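Local atomic coordinates of 3-oxoadipate enol-lactonase (Burkholderia xenovorans, PDB entry 2XUA), a protein that probably hydrolyses 3-oxoadipate enol-lactone in bacterial catechol metabolism, as an enzyme of the alpha/beta hydrolase fold. Residues A202-S213 / G225-A233. Sequence-based numbering, arbitrary orientation.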
# COMPACT_ATOMS: atom_id res chain seq x y z
N ALA B 202 -0.48 -32.45 8.81
CA ALA B 202 0.84 -32.03 8.32
C ALA B 202 1.70 -33.22 7.98
O ALA B 202 2.36 -33.21 6.94
CB ALA B 202 1.54 -31.13 9.30
N PRO B 203 1.73 -34.25 8.86
CA PRO B 203 2.55 -35.38 8.47
C PRO B 203 2.21 -35.99 7.12
O PRO B 203 3.03 -36.69 6.59
CB PRO B 203 2.30 -36.39 9.59
CG PRO B 203 2.23 -35.54 10.75
CD PRO B 203 1.38 -34.36 10.29
N GLY B 204 1.03 -35.67 6.59
CA GLY B 204 0.55 -36.16 5.28
C GLY B 204 1.01 -35.44 4.01
O GLY B 204 0.68 -35.88 2.90
N ILE B 205 1.77 -34.34 4.18
CA ILE B 205 2.24 -33.49 3.08
C ILE B 205 3.32 -34.14 2.22
O ILE B 205 4.36 -34.56 2.72
CB ILE B 205 2.79 -32.14 3.63
CG1 ILE B 205 1.63 -31.31 4.21
CG2 ILE B 205 3.64 -31.43 2.55
CD1 ILE B 205 1.99 -30.06 4.95
N LYS B 206 3.08 -34.17 0.91
CA LYS B 206 3.96 -34.90 -0.00
C LYS B 206 4.91 -34.08 -0.85
O LYS B 206 5.59 -34.66 -1.68
CB LYS B 206 3.10 -35.79 -0.92
CG LYS B 206 2.18 -36.71 -0.15
CD LYS B 206 2.67 -38.18 -0.19
CE LYS B 206 1.70 -39.17 0.56
NZ LYS B 206 1.67 -39.01 2.08
N VAL B 207 5.01 -32.76 -0.64
CA VAL B 207 5.82 -31.87 -1.54
C VAL B 207 6.99 -31.26 -0.78
O VAL B 207 6.95 -31.23 0.47
CB VAL B 207 4.92 -30.78 -2.23
CG1 VAL B 207 3.61 -31.39 -2.67
CG2 VAL B 207 4.60 -29.74 -1.27
N PRO B 208 8.07 -30.86 -1.48
CA PRO B 208 9.15 -30.25 -0.77
C PRO B 208 8.68 -29.00 0.02
O PRO B 208 7.95 -28.17 -0.53
CB PRO B 208 10.10 -29.84 -1.90
CG PRO B 208 9.73 -30.72 -3.02
CD PRO B 208 8.32 -30.82 -2.94
N ALA B 209 9.06 -28.91 1.29
CA ALA B 209 8.65 -27.80 2.13
C ALA B 209 9.85 -27.09 2.74
O ALA B 209 10.93 -27.69 2.97
CB ALA B 209 7.61 -28.21 3.19
N LEU B 210 9.70 -25.77 2.90
CA LEU B 210 10.64 -24.94 3.65
C LEU B 210 9.84 -24.31 4.80
O LEU B 210 8.74 -23.78 4.61
CB LEU B 210 11.22 -23.84 2.76
CG LEU B 210 11.84 -22.63 3.46
CD1 LEU B 210 13.18 -23.09 4.16
CD2 LEU B 210 12.12 -21.47 2.49
N VAL B 211 10.37 -24.34 6.00
CA VAL B 211 9.68 -23.64 7.10
C VAL B 211 10.60 -22.51 7.53
O VAL B 211 11.72 -22.76 7.80
CB VAL B 211 9.34 -24.55 8.30
CG1 VAL B 211 8.70 -23.69 9.48
CG2 VAL B 211 8.42 -25.66 7.91
N ILE B 212 10.11 -21.26 7.52
CA ILE B 212 10.87 -20.11 7.97
C ILE B 212 10.19 -19.65 9.27
O ILE B 212 8.96 -19.55 9.32
CB ILE B 212 10.89 -18.94 6.93
CG1 ILE B 212 11.82 -19.25 5.77
CG2 ILE B 212 11.39 -17.66 7.53
CD1 ILE B 212 11.70 -18.27 4.62
N SER B 213 10.97 -19.40 10.30
CA SER B 213 10.44 -18.92 11.58
C SER B 213 11.35 -17.73 12.06
O SER B 213 12.51 -17.62 11.63
CB SER B 213 10.38 -20.03 12.62
OG SER B 213 9.45 -21.04 12.31
N GLY B 225 7.65 -23.97 14.52
CA GLY B 225 8.27 -23.97 13.21
C GLY B 225 9.00 -25.29 13.02
O GLY B 225 8.81 -25.95 12.02
N ARG B 226 9.87 -25.63 13.97
CA ARG B 226 10.47 -26.98 14.07
C ARG B 226 9.49 -28.17 14.09
O ARG B 226 9.68 -29.13 13.35
CB ARG B 226 11.51 -26.96 15.18
CG ARG B 226 12.63 -25.90 14.91
CD ARG B 226 13.77 -25.96 15.88
NE ARG B 226 13.33 -25.59 17.23
CZ ARG B 226 13.44 -24.37 17.80
NH1 ARG B 226 14.02 -23.36 17.17
NH2 ARG B 226 12.99 -24.19 19.04
N GLU B 227 8.42 -28.13 14.89
CA GLU B 227 7.46 -29.24 14.88
C GLU B 227 6.88 -29.38 13.47
O GLU B 227 6.68 -30.50 12.97
CB GLU B 227 6.29 -28.99 15.82
CG GLU B 227 6.58 -29.12 17.28
CD GLU B 227 5.40 -28.59 18.07
OE1 GLU B 227 4.34 -29.26 17.97
OE2 GLU B 227 5.50 -27.49 18.72
N LEU B 228 6.57 -28.23 12.87
CA LEU B 228 6.01 -28.24 11.54
C LEU B 228 6.99 -28.89 10.58
O LEU B 228 6.59 -29.77 9.81
CB LEU B 228 5.58 -26.84 11.09
CG LEU B 228 4.66 -26.76 9.87
CD1 LEU B 228 4.18 -25.32 9.57
CD2 LEU B 228 5.50 -27.19 8.76
N ALA B 229 8.26 -28.50 10.64
CA ALA B 229 9.25 -28.97 9.72
C ALA B 229 9.45 -30.47 9.99
O ALA B 229 9.79 -31.24 9.07
CB ALA B 229 10.58 -28.23 9.91
N GLN B 230 9.26 -30.89 11.24
CA GLN B 230 9.59 -32.28 11.57
C GLN B 230 8.42 -33.18 11.20
O GLN B 230 8.63 -34.36 10.89
CB GLN B 230 10.15 -32.41 13.01
CG GLN B 230 11.65 -31.86 13.12
CD GLN B 230 12.17 -31.39 14.58
OE1 GLN B 230 11.54 -31.61 15.60
NE2 GLN B 230 13.33 -30.71 14.60
N ALA B 231 7.21 -32.64 11.19
CA ALA B 231 6.06 -33.43 10.70
C ALA B 231 6.17 -33.75 9.21
O ALA B 231 5.59 -34.74 8.73
CB ALA B 231 4.79 -32.73 10.95
N ILE B 232 6.88 -32.91 8.47
CA ILE B 232 6.80 -32.97 6.99
C ILE B 232 8.02 -33.69 6.42
O ILE B 232 9.15 -33.23 6.64
CB ILE B 232 6.65 -31.57 6.34
CG1 ILE B 232 5.31 -30.93 6.75
CG2 ILE B 232 6.76 -31.67 4.80
CD1 ILE B 232 5.24 -29.35 6.35
N ALA B 233 7.78 -34.82 5.70
CA ALA B 233 8.92 -35.60 5.16
C ALA B 233 9.83 -34.70 4.32
O ALA B 233 9.36 -34.03 3.40
CB ALA B 233 8.46 -36.77 4.34
O HOH W 1 4.93 -35.88 5.01
O HOH W 2 7.33 -34.20 1.77
O HOH W 3 9.30 -31.64 2.06
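With chi1 at 176°, Val-211 holds CG1 opposite its own backbone N and leaves CG2 anti to the carbonyl carbon, which lets the two methyls touch successive turns of helix 225-231: CG1 reaches the carbonyl of Gly-225, while Val-211 CG2 meets Leu-228 CD2 at 3.4 Å, tighter than usual for two carbons, and also rests near CA and CB of Ala-229. Ile-232 spreads in a comparable way. With chi1 at -64°, Ile-232 CG2 is anti to the backbone N and lies 3.9 Å from Ala-209 CB. The CG1 branch turns toward Ile-205, where Ile-232 CD1 and Ile-205 CD1 come within 3.6 Å as the side chains pass at a slant. Gly-225, having no side chain, lets Ser-213 OG lie 3.3 Å from Gly-225 CA. At the other end of the contact Pro-203 CA makes a CH...O contact of 3.1 Å with Ala-231 O, the Pro-203 ring edging against Ala-231 CB. Where the two segments diverge, water takes over: one molecule bridges them, donating to the carbonyls of Pro-203 and Ile-205 and accepting from Ala-233 N at 3.1 Å. Another accepts from Ala-209 N and also lies 2.7 Å from Ala-233 O. Strand and helix run at 174°, with axes 8.4 Å apart, the near-antiparallel return expected within a beta-alpha-beta crossover, here strand 209-214, helix 222-231 and strand 236-240 of the alpha/beta hydrolase fold. Strand 236-240 hydrogen-bonds to the backbone of strand 209-213 on one side, as strand 117-123 does on the other; Leu-228 and Ile-205 also reach helix 101-112, whereas Leu-210 and Ile-212 point to the other face of the sheet and pack on helix 251-263.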